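Local structure of alanine racemase (Corynebacterium glutamicum, 2DY3) at residues T6-D11 with P234-E239; K44-I49 with R69-S74; H116-I121 with H149-G154; M279-Q284 with V299-M304. The protein belongs to the alanine racemase family, pairing a TIM-barrel domain with a C-terminal domain rich in beta strands, and contains bound pyridoxal-5'-phosphate. All coordinates share one frame; numbering follows the deposited sequence.

Interaction 1: residues T6-D11 with P234-E239; sequences TKIDLD and PAMTWE
The indole of W238 meets the methyl of T6 obliquely, with T6 CG2 3.5 Å from W238 CD1; L4, I326 and T356 also touch the W238 side chain. At T6, chi1 of 49° sets CG2 anti to the carbonyl carbon, where it reaches the five-membered part of the indole. The other flat group, the E239 carboxylate, is crossed at a slant by the extended chain of K7. NZ of K7 lies 3.6 Å from OE1 of E239, a long salt bridge whose detail is doubtful because OE1 is modelled too close to K7.

K7 and T237 form the hydrogen-bonded antiparallel pair, with K7 N to T237 O at 2.7 Å and T237 N to K7 O at 3.1 Å. Beyond it, D9 N gives a nearly straight bond (169°) to A235 O at 2.9 Å. On the face shared by T6, I8, M236 and W238, the side chains of I8 and M236 run side by side, CD1 of I8 being 4.0 Å from CE of M236. A water donates to K7 O (2.9 Å) and also bonds T237 OG1, which has a further partner in E329 N. D9 acts as N-cap of helix 10-24, its OD1 accepting from A12 N. Strand 4-8, though it leads into the barrel domain, is built into the mixed sheet of the C-terminal domain, between strands 236-247 and 357-360, in a two-domain alanine racemase fold.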
# COMPACT_ATOMS: atom_id res chain seq x y z
N THR B 6 3.77 11.41 5.40
CA THR B 6 3.85 10.77 6.70
C THR B 6 5.08 11.39 7.33
O THR B 6 6.15 11.43 6.71
CB THR B 6 4.06 9.24 6.60
OG1 THR B 6 5.13 8.96 5.69
CG2 THR B 6 2.78 8.55 6.14
N LYS B 7 4.93 11.92 8.54
CA LYS B 7 6.05 12.53 9.25
C LYS B 7 6.65 11.44 10.12
O LYS B 7 5.95 10.87 10.96
CB LYS B 7 5.59 13.65 10.19
CG LYS B 7 5.25 14.98 9.55
CD LYS B 7 4.90 15.97 10.66
CE LYS B 7 4.69 17.38 10.15
NZ LYS B 7 4.34 18.32 11.26
N ILE B 8 7.93 11.16 9.94
CA ILE B 8 8.58 10.15 10.74
C ILE B 8 9.54 10.82 11.71
O ILE B 8 10.56 11.37 11.31
CB ILE B 8 9.38 9.15 9.88
CG1 ILE B 8 8.50 8.61 8.75
CG2 ILE B 8 9.87 7.99 10.74
CD1 ILE B 8 7.17 8.04 9.23
N ASP B 9 9.19 10.78 12.99
CA ASP B 9 10.01 11.37 14.03
C ASP B 9 11.11 10.39 14.44
O ASP B 9 10.85 9.45 15.19
CB ASP B 9 9.14 11.71 15.24
CG ASP B 9 9.92 12.39 16.35
OD1 ASP B 9 11.16 12.39 16.31
OD2 ASP B 9 9.27 12.92 17.27
N LEU B 10 12.32 10.61 13.95
CA LEU B 10 13.44 9.73 14.26
C LEU B 10 13.87 9.80 15.72
O LEU B 10 14.30 8.79 16.29
CB LEU B 10 14.62 10.04 13.33
CG LEU B 10 14.34 9.71 11.86
CD1 LEU B 10 15.54 10.08 10.98
CD2 LEU B 10 14.02 8.23 11.74
N ASP B 11 13.77 10.98 16.33
CA ASP B 11 14.15 11.12 17.74
C ASP B 11 13.25 10.23 18.59
O ASP B 11 13.69 9.65 19.58
CB ASP B 11 14.02 12.56 18.22
CG ASP B 11 15.09 13.47 17.65
OD1 ASP B 11 16.26 13.06 17.60
OD2 ASP B 11 14.75 14.61 17.26
N PRO B 234 5.11 7.69 19.90
CA PRO B 234 4.68 7.38 18.53
C PRO B 234 5.57 8.13 17.55
O PRO B 234 5.91 9.28 17.79
CB PRO B 234 3.23 7.86 18.51
CG PRO B 234 2.79 7.56 19.91
CD PRO B 234 3.96 8.06 20.73
N ALA B 235 5.94 7.49 16.45
CA ALA B 235 6.83 8.13 15.49
C ALA B 235 6.20 8.53 14.16
O ALA B 235 6.78 9.31 13.41
CB ALA B 235 8.02 7.22 15.24
N MET B 236 5.02 8.00 13.86
CA MET B 236 4.39 8.32 12.59
C MET B 236 3.15 9.19 12.68
O MET B 236 2.31 9.02 13.57
CB MET B 236 4.01 7.03 11.83
CG MET B 236 3.32 7.28 10.48
SD MET B 236 2.80 5.76 9.63
CE MET B 236 4.38 5.15 9.01
N THR B 237 3.06 10.14 11.76
CA THR B 237 1.91 11.02 11.65
C THR B 237 1.56 11.05 10.17
O THR B 237 2.44 11.28 9.33
CB THR B 237 2.23 12.45 12.11
OG1 THR B 237 2.55 12.46 13.51
CG2 THR B 237 1.04 13.37 11.87
N TRP B 238 0.31 10.76 9.84
CA TRP B 238 -0.16 10.78 8.44
C TRP B 238 -1.02 12.03 8.32
O TRP B 238 -2.01 12.18 9.04
CB TRP B 238 -0.98 9.51 8.15
CG TRP B 238 -1.26 9.25 6.68
CD1 TRP B 238 -0.50 9.67 5.61
CD2 TRP B 238 -2.30 8.44 6.13
NE1 TRP B 238 -1.02 9.17 4.45
CE2 TRP B 238 -2.12 8.40 4.73
CE3 TRP B 238 -3.38 7.73 6.68
CZ2 TRP B 238 -2.97 7.69 3.87
CZ3 TRP B 238 -4.22 7.02 5.83
CH2 TRP B 238 -4.01 7.01 4.45
N GLU B 239 -0.64 12.93 7.42
CA GLU B 239 -1.39 14.17 7.26
C GLU B 239 -1.46 14.67 5.82
O GLU B 239 -0.55 14.44 5.01
CB GLU B 239 -0.78 15.27 8.15
CG GLU B 239 0.61 15.71 7.73
CD GLU B 239 1.29 16.60 8.77
OE1 GLU B 239 2.37 17.15 8.46
OE2 GLU B 239 0.76 16.75 9.88
O HOH W 1 5.44 12.27 13.49

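Interaction 2: residues K44-I49 with R69-S74; sequences KVAPVI and RDIGIS
Two isoleucines of 69-74, I71 and I73, converge on A46 of helix 42-50, and R69 and G72 shape the turn that carries them. R69 comes first: its NH1 bonds I73 O at 2.8 Å. The acceptor lies in the guanidinium plane, whereas NH1 sits well above the plane of the carbonyl, 49° out of it. The same guanidinium also binds the carbonyl oxygens of Q75, R94 and N95, so its rotation is fixed and it ties the turn to the chain beyond.

I71 follows, with CG1 held between the backbone N and the carbonyl carbon (chi1 63°). From there the extended branch places CD1 3.7 Å from CB of A46. That methyl also meets the ring of P47, 4.0 Å from its CD, and the two side chains cross at about a right angle. Next comes G72, whose positive phi belongs to a Schellman motif closing helix 62-70; its N bonds R69 O at 3.0 Å. Helices 42-50 and 62-70 lie in successive beta-alpha units of the TIM barrel, with strand 56-59 between them in sequence, and this apolar contact packs the first against the turn that ends the second.

I73 brings its CD1 to the same alanine, 3.8 Å from A46 CB and 3.7 Å from A46 O. It approaches near the kink of helix 42-50, where P47 N lacks a bond to the preceding turn. I73 also touches A50 and, on strand 56-59, F57.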
# COMPACT_ATOMS: atom_id res chain seq x y z
N LYS B 44 16.19 4.92 6.89
CA LYS B 44 16.48 5.94 7.90
C LYS B 44 16.32 5.40 9.32
O LYS B 44 17.10 5.72 10.21
CB LYS B 44 15.56 7.15 7.72
CG LYS B 44 15.86 7.98 6.48
CD LYS B 44 17.25 8.61 6.58
CE LYS B 44 17.58 9.39 5.32
NZ LYS B 44 17.46 8.53 4.11
N VAL B 45 15.30 4.56 9.52
CA VAL B 45 15.01 4.00 10.84
C VAL B 45 16.07 3.05 11.41
O VAL B 45 16.51 3.22 12.55
CB VAL B 45 13.65 3.28 10.84
CG1 VAL B 45 13.44 2.55 12.16
CG2 VAL B 45 12.53 4.29 10.61
N ALA B 46 16.45 2.05 10.62
CA ALA B 46 17.43 1.07 11.07
C ALA B 46 18.74 1.67 11.60
O ALA B 46 19.26 1.23 12.62
CB ALA B 46 17.74 0.09 9.93
N PRO B 47 19.29 2.67 10.90
CA PRO B 47 20.54 3.25 11.40
C PRO B 47 20.36 3.94 12.75
O PRO B 47 21.24 3.91 13.61
CB PRO B 47 20.93 4.23 10.29
CG PRO B 47 20.38 3.58 9.07
CD PRO B 47 19.01 3.13 9.53
N VAL B 48 19.21 4.57 12.94
CA VAL B 48 18.95 5.24 14.21
C VAL B 48 18.83 4.20 15.31
O VAL B 48 19.39 4.36 16.40
CB VAL B 48 17.67 6.08 14.14
CG1 VAL B 48 17.29 6.55 15.53
CG2 VAL B 48 17.89 7.28 13.21
N ILE B 49 18.10 3.12 15.02
CA ILE B 49 17.93 2.07 16.00
C ILE B 49 19.28 1.43 16.32
O ILE B 49 19.54 1.05 17.47
CB ILE B 49 16.97 0.99 15.48
CG1 ILE B 49 15.55 1.56 15.43
CG2 ILE B 49 17.03 -0.23 16.38
CD1 ILE B 49 14.51 0.58 14.96
N ARG B 69 21.95 -4.73 4.97
CA ARG B 69 23.39 -4.74 4.77
C ARG B 69 23.75 -3.59 3.84
O ARG B 69 24.79 -2.95 4.02
CB ARG B 69 23.85 -6.07 4.18
CG ARG B 69 23.87 -7.23 5.18
CD ARG B 69 25.01 -7.11 6.20
NE ARG B 69 24.99 -8.22 7.16
CZ ARG B 69 24.74 -8.10 8.46
NH1 ARG B 69 24.50 -6.92 8.99
NH2 ARG B 69 24.70 -9.19 9.23
N ASP B 70 22.89 -3.33 2.85
CA ASP B 70 23.11 -2.24 1.89
C ASP B 70 23.24 -0.87 2.56
O ASP B 70 24.12 -0.09 2.19
CB ASP B 70 21.96 -2.18 0.88
CG ASP B 70 22.14 -3.14 -0.29
OD1 ASP B 70 23.21 -3.76 -0.41
OD2 ASP B 70 21.19 -3.27 -1.10
N ILE B 71 22.37 -0.56 3.51
CA ILE B 71 22.45 0.74 4.17
C ILE B 71 23.59 0.82 5.18
O ILE B 71 23.84 1.88 5.75
CB ILE B 71 21.13 1.10 4.88
CG1 ILE B 71 20.82 0.12 5.99
CG2 ILE B 71 19.99 1.12 3.87
CD1 ILE B 71 19.51 0.40 6.69
N GLY B 72 24.28 -0.30 5.40
CA GLY B 72 25.41 -0.28 6.31
C GLY B 72 25.22 -0.92 7.66
O GLY B 72 26.10 -0.83 8.51
N ILE B 73 24.07 -1.55 7.89
CA ILE B 73 23.82 -2.21 9.16
C ILE B 73 24.86 -3.32 9.27
O ILE B 73 24.94 -4.19 8.39
CB ILE B 73 22.41 -2.82 9.22
CG1 ILE B 73 21.35 -1.71 9.13
CG2 ILE B 73 22.25 -3.65 10.49
CD1 ILE B 73 21.42 -0.73 10.28
N SER B 74 25.65 -3.30 10.34
CA SER B 74 26.68 -4.31 10.55
C SER B 74 26.30 -5.27 11.67
O SER B 74 27.02 -6.22 11.95
CB SER B 74 28.02 -3.64 10.86
OG SER B 74 27.92 -2.80 12.00

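Interaction 3: residues H116-I121 with H149-G154; sequences HIRVSI and HIEVTG
Residues I117 to I121 and I150 to G154 are the paired parallel strands of a beta-alpha-beta unit of the TIM barrel, joined through helix 134-146, and their axes diverge by 41°. The ladder begins with I117 N bonding H149 O at 2.7 Å, nearly in line with the carbonyl. I117 O then accepts from E151 N (2.8 Å), E151 O from V119 N (3.1 Å) and V119 O from T153 N (3.0 Å). After T153 the register slips by one residue: I121 N bonds the oxygen of G154, at 3.0 Å, and not that of T153.

Apolar side chains fill one face. With chi1 of -58°, V119 has CG2 between its backbone N and carbonyl carbon, which turns this methyl to the CG2 methyls of I150 and V152 on the adjacent strand, 3.7 Å from that of I150. I121 adds its CD1, which meets CG1 of V152. The H149 ring has I150 CG1 over the centre of one face, while I117 CD1 approaches CD2 of the ring obliquely at 3.4 Å.

R118 and E151 run side by side on the other face, their flat ends steeply inclined (77°). A water accepts from R118 NH1 and donates to E151 OE2, although the position of OE2 is uncertain and its weak bond to NE2 of H116 is therefore doubtful. The firmer charge partners of R118 are D97 and E76.

Backbone bonds from R118 and S120 to L98 and V100 continue the sheet into strand 97-100, while L144 of helix 134-146 and L109 of helix 103-110 pack on the apolar face.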
# COMPACT_ATOMS: atom_id res chain seq x y z
N HIS B 116 31.05 -20.82 6.51
CA HIS B 116 30.36 -20.86 7.80
C HIS B 116 28.97 -20.23 7.73
O HIS B 116 28.83 -19.01 7.68
CB HIS B 116 31.22 -20.15 8.85
CG HIS B 116 30.55 -19.97 10.17
ND1 HIS B 116 29.55 -19.05 10.37
CD2 HIS B 116 30.74 -20.59 11.36
CE1 HIS B 116 29.15 -19.10 11.63
NE2 HIS B 116 29.86 -20.03 12.25
N ILE B 117 27.94 -21.07 7.74
CA ILE B 117 26.56 -20.62 7.63
C ILE B 117 25.83 -20.49 8.98
O ILE B 117 25.62 -21.49 9.67
CB ILE B 117 25.76 -21.58 6.72
CG1 ILE B 117 26.44 -21.68 5.36
CG2 ILE B 117 24.33 -21.09 6.56
CD1 ILE B 117 25.94 -22.83 4.51
N ARG B 118 25.45 -19.27 9.33
CA ARG B 118 24.72 -19.02 10.58
C ARG B 118 23.23 -19.24 10.36
O ARG B 118 22.62 -18.64 9.47
CB ARG B 118 24.96 -17.58 11.07
CG ARG B 118 26.29 -17.37 11.81
CD ARG B 118 26.61 -15.89 12.01
NE ARG B 118 25.59 -15.19 12.79
CZ ARG B 118 25.49 -15.25 14.12
NH1 ARG B 118 26.35 -15.97 14.83
NH2 ARG B 118 24.52 -14.59 14.74
N VAL B 119 22.64 -20.12 11.17
CA VAL B 119 21.22 -20.40 11.06
C VAL B 119 20.54 -20.36 12.43
O VAL B 119 21.18 -20.51 13.47
CB VAL B 119 20.96 -21.81 10.44
CG1 VAL B 119 21.58 -21.91 9.07
CG2 VAL B 119 21.50 -22.89 11.36
N SER B 120 19.24 -20.14 12.41
CA SER B 120 18.45 -20.12 13.63
C SER B 120 17.25 -21.01 13.33
O SER B 120 16.57 -20.81 12.32
CB SER B 120 17.99 -18.69 13.96
OG SER B 120 17.19 -18.69 15.12
N ILE B 121 17.00 -21.99 14.17
CA ILE B 121 15.89 -22.90 13.92
C ILE B 121 14.56 -22.32 14.34
O ILE B 121 14.35 -22.02 15.52
CB ILE B 121 16.08 -24.25 14.66
CG1 ILE B 121 17.48 -24.81 14.41
CG2 ILE B 121 15.06 -25.25 14.15
CD1 ILE B 121 17.78 -26.06 15.22
N HIS B 149 30.10 -26.97 8.38
CA HIS B 149 29.98 -25.58 7.97
C HIS B 149 28.78 -24.81 8.52
O HIS B 149 28.68 -23.61 8.32
CB HIS B 149 29.97 -25.49 6.45
CG HIS B 149 28.77 -26.14 5.82
ND1 HIS B 149 28.43 -27.45 6.06
CD2 HIS B 149 27.85 -25.66 4.96
CE1 HIS B 149 27.35 -27.75 5.36
NE2 HIS B 149 26.98 -26.68 4.68
N ILE B 150 27.87 -25.50 9.20
CA ILE B 150 26.69 -24.83 9.73
C ILE B 150 26.76 -24.56 11.22
O ILE B 150 27.05 -25.46 12.00
CB ILE B 150 25.41 -25.65 9.46
CG1 ILE B 150 25.13 -25.72 7.96
CG2 ILE B 150 24.24 -25.04 10.20
CD1 ILE B 150 23.94 -26.56 7.63
N GLU B 151 26.51 -23.32 11.63
CA GLU B 151 26.51 -22.99 13.05
C GLU B 151 25.11 -22.61 13.49
O GLU B 151 24.58 -21.57 13.09
CB GLU B 151 27.46 -21.83 13.36
CG GLU B 151 27.45 -21.50 14.85
CD GLU B 151 28.01 -20.13 15.20
OE1 GLU B 151 27.95 -19.75 16.39
OE2 GLU B 151 28.51 -19.43 14.29
N VAL B 152 24.49 -23.46 14.31
CA VAL B 152 23.17 -23.18 14.81
C VAL B 152 23.35 -22.21 15.98
O VAL B 152 23.78 -22.61 17.05
CB VAL B 152 22.47 -24.46 15.29
CG1 VAL B 152 21.13 -24.12 15.92
CG2 VAL B 152 22.29 -25.42 14.12
N THR B 153 23.02 -20.95 15.75
CA THR B 153 23.16 -19.93 16.78
C THR B 153 22.10 -20.01 17.87
O THR B 153 22.26 -19.43 18.94
CB THR B 153 23.11 -18.52 16.17
OG1 THR B 153 23.39 -17.56 17.20
CG2 THR B 153 21.73 -18.25 15.58
N GLY B 154 21.02 -20.73 17.57
CA GLY B 154 19.94 -20.89 18.53
C GLY B 154 18.63 -21.22 17.84
O GLY B 154 18.61 -21.60 16.66
O HOH W 2 29.48 -16.76 14.22

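Interaction 4: residues M279-Q284 with V299-M304; sequences MPRHAQ and VGRVCM
Chi1 of V302 (168°) sets CG1 anti to the backbone N and lets the two methyls split over M279 and P280, while the M279 chain, bent at chi2 (72°), crosses V302 at about a right angle. CG1 of V302 lies 3.8 Å from CG of M279 and 3.6 Å from M279 O. CG2 turns to the carbonyl oxygen of P280.

No direct hydrogen bond joins the two segments, so water supplies the polar links. One molecule donates to R281 O (2.7 Å) and accepts from V302 N (2.9 Å), with a weak bond from Q284 NE2 besides. A second lies in the plane of the R281 guanidinium, at its edge, where it accepts from NE (2.6 Å) and donates to V302 O (2.9 Å). Both backbone polar atoms of V302 are therefore tied by water to R281.

Farther out, R281 and R301 run side by side with guanidinium planes 55° apart and their NH2 atoms 3.6 Å from each other. These like charges would be expected to repel somewhat; E347 of the second subunit packs on R281. The fit of the Q284 amide against G300 O is too close in the model to be reliable.

Both segments are loops of the C-terminal domain, after strands 267-271 and 294-299. F287 backs M279 and F307 backs V302, while the second subunit joins through its R129, bonded to R301 O, and its D342, whose O accepts from H282 NE2.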
# COMPACT_ATOMS: atom_id res chain seq x y z
N MET B 279 -6.15 4.85 2.24
CA MET B 279 -7.39 5.12 2.95
C MET B 279 -8.45 4.14 2.49
O MET B 279 -8.99 4.27 1.39
CB MET B 279 -7.88 6.54 2.68
CG MET B 279 -9.19 6.89 3.40
SD MET B 279 -9.01 7.10 5.20
CE MET B 279 -9.20 5.50 5.77
N PRO B 280 -8.76 3.14 3.32
CA PRO B 280 -9.76 2.12 3.00
C PRO B 280 -11.13 2.74 2.71
O PRO B 280 -11.52 3.74 3.33
CB PRO B 280 -9.80 1.27 4.27
CG PRO B 280 -8.42 1.40 4.81
CD PRO B 280 -8.13 2.86 4.63
N ARG B 281 -11.84 2.16 1.76
CA ARG B 281 -13.18 2.65 1.43
C ARG B 281 -14.10 2.36 2.62
O ARG B 281 -15.06 3.08 2.87
CB ARG B 281 -13.70 1.95 0.16
CG ARG B 281 -12.92 2.32 -1.09
CD ARG B 281 -13.36 1.53 -2.32
NE ARG B 281 -14.77 1.73 -2.67
CZ ARG B 281 -15.74 0.86 -2.38
NH1 ARG B 281 -15.46 -0.26 -1.75
NH2 ARG B 281 -16.99 1.13 -2.73
N HIS B 282 -13.78 1.29 3.36
CA HIS B 282 -14.55 0.87 4.52
C HIS B 282 -14.45 1.83 5.70
O HIS B 282 -15.26 1.76 6.64
CB HIS B 282 -14.11 -0.53 4.97
CG HIS B 282 -14.50 -1.62 4.03
ND1 HIS B 282 -14.02 -2.90 4.14
CD2 HIS B 282 -15.34 -1.62 2.97
CE1 HIS B 282 -14.54 -3.65 3.18
NE2 HIS B 282 -15.35 -2.89 2.46
N ALA B 283 -13.46 2.71 5.67
CA ALA B 283 -13.29 3.67 6.75
C ALA B 283 -14.39 4.72 6.72
O ALA B 283 -14.49 5.56 7.62
CB ALA B 283 -11.93 4.33 6.65
N GLN B 284 -15.23 4.67 5.69
CA GLN B 284 -16.31 5.62 5.54
C GLN B 284 -17.18 5.79 6.79
O GLN B 284 -17.68 4.81 7.35
CB GLN B 284 -17.20 5.24 4.35
CG GLN B 284 -18.43 6.11 4.19
CD GLN B 284 -19.15 5.89 2.88
OE1 GLN B 284 -20.19 6.49 2.62
NE2 GLN B 284 -18.59 5.02 2.03
N VAL B 299 -17.00 12.15 5.55
CA VAL B 299 -18.35 11.92 5.07
C VAL B 299 -18.34 11.46 3.61
O VAL B 299 -17.42 11.78 2.86
CB VAL B 299 -19.22 13.19 5.14
CG1 VAL B 299 -19.45 13.59 6.58
CG2 VAL B 299 -18.53 14.32 4.39
N GLY B 300 -19.37 10.72 3.23
CA GLY B 300 -19.48 10.26 1.86
C GLY B 300 -18.56 9.11 1.51
O GLY B 300 -17.97 8.47 2.38
N ARG B 301 -18.42 8.87 0.21
CA ARG B 301 -17.59 7.78 -0.28
C ARG B 301 -16.12 8.16 -0.38
O ARG B 301 -15.78 9.28 -0.78
CB ARG B 301 -18.09 7.33 -1.65
CG ARG B 301 -19.60 7.32 -1.79
CD ARG B 301 -20.06 6.46 -2.96
NE ARG B 301 -19.88 5.04 -2.69
CZ ARG B 301 -20.33 4.06 -3.47
NH1 ARG B 301 -21.00 4.35 -4.58
NH2 ARG B 301 -20.12 2.79 -3.14
N VAL B 302 -15.25 7.23 -0.01
CA VAL B 302 -13.83 7.46 -0.13
C VAL B 302 -13.53 7.12 -1.58
O VAL B 302 -13.85 6.02 -2.03
CB VAL B 302 -13.00 6.53 0.79
CG1 VAL B 302 -11.52 6.61 0.40
CG2 VAL B 302 -13.19 6.93 2.25
N CYS B 303 -12.96 8.06 -2.32
CA CYS B 303 -12.65 7.80 -3.71
C CYS B 303 -11.20 7.39 -3.88
O CYS B 303 -10.46 7.25 -2.91
CB CYS B 303 -12.99 9.02 -4.57
SG CYS B 303 -14.79 9.29 -4.66
N MET B 304 -10.79 7.18 -5.13
CA MET B 304 -9.43 6.75 -5.41
C MET B 304 -8.37 7.75 -4.99
O MET B 304 -7.34 7.36 -4.43
CB MET B 304 -9.28 6.43 -6.90
CG MET B 304 -8.06 5.56 -7.20
SD MET B 304 -7.98 4.88 -8.89
CE MET B 304 -6.27 5.10 -9.21
O HOH W 3 -16.09 4.65 0.94
O HOH W 4 -15.42 4.12 -3.57

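How the interactions relate
Interactions 1 and 3 are sheet contacts carried by backbone ladders, antiparallel in the first and parallel in the second; interactions 2 and 4 have no direct hydrogen bond between their segments. Interaction 1 is the most buried and lies where the strand domain passes into the barrel. From it, L10 packs on V48 and K44 of interaction 2, and the W238 ring touches M279 of interaction 4. Interactions 2 and 3 both belong to the barrel, one between outer elements and purely apolar, the other between neighbouring strands. Interaction 4, partly exposed, relies on waters and meets the second subunit. It is farthest from interaction 3, their centres about 48 Å apart.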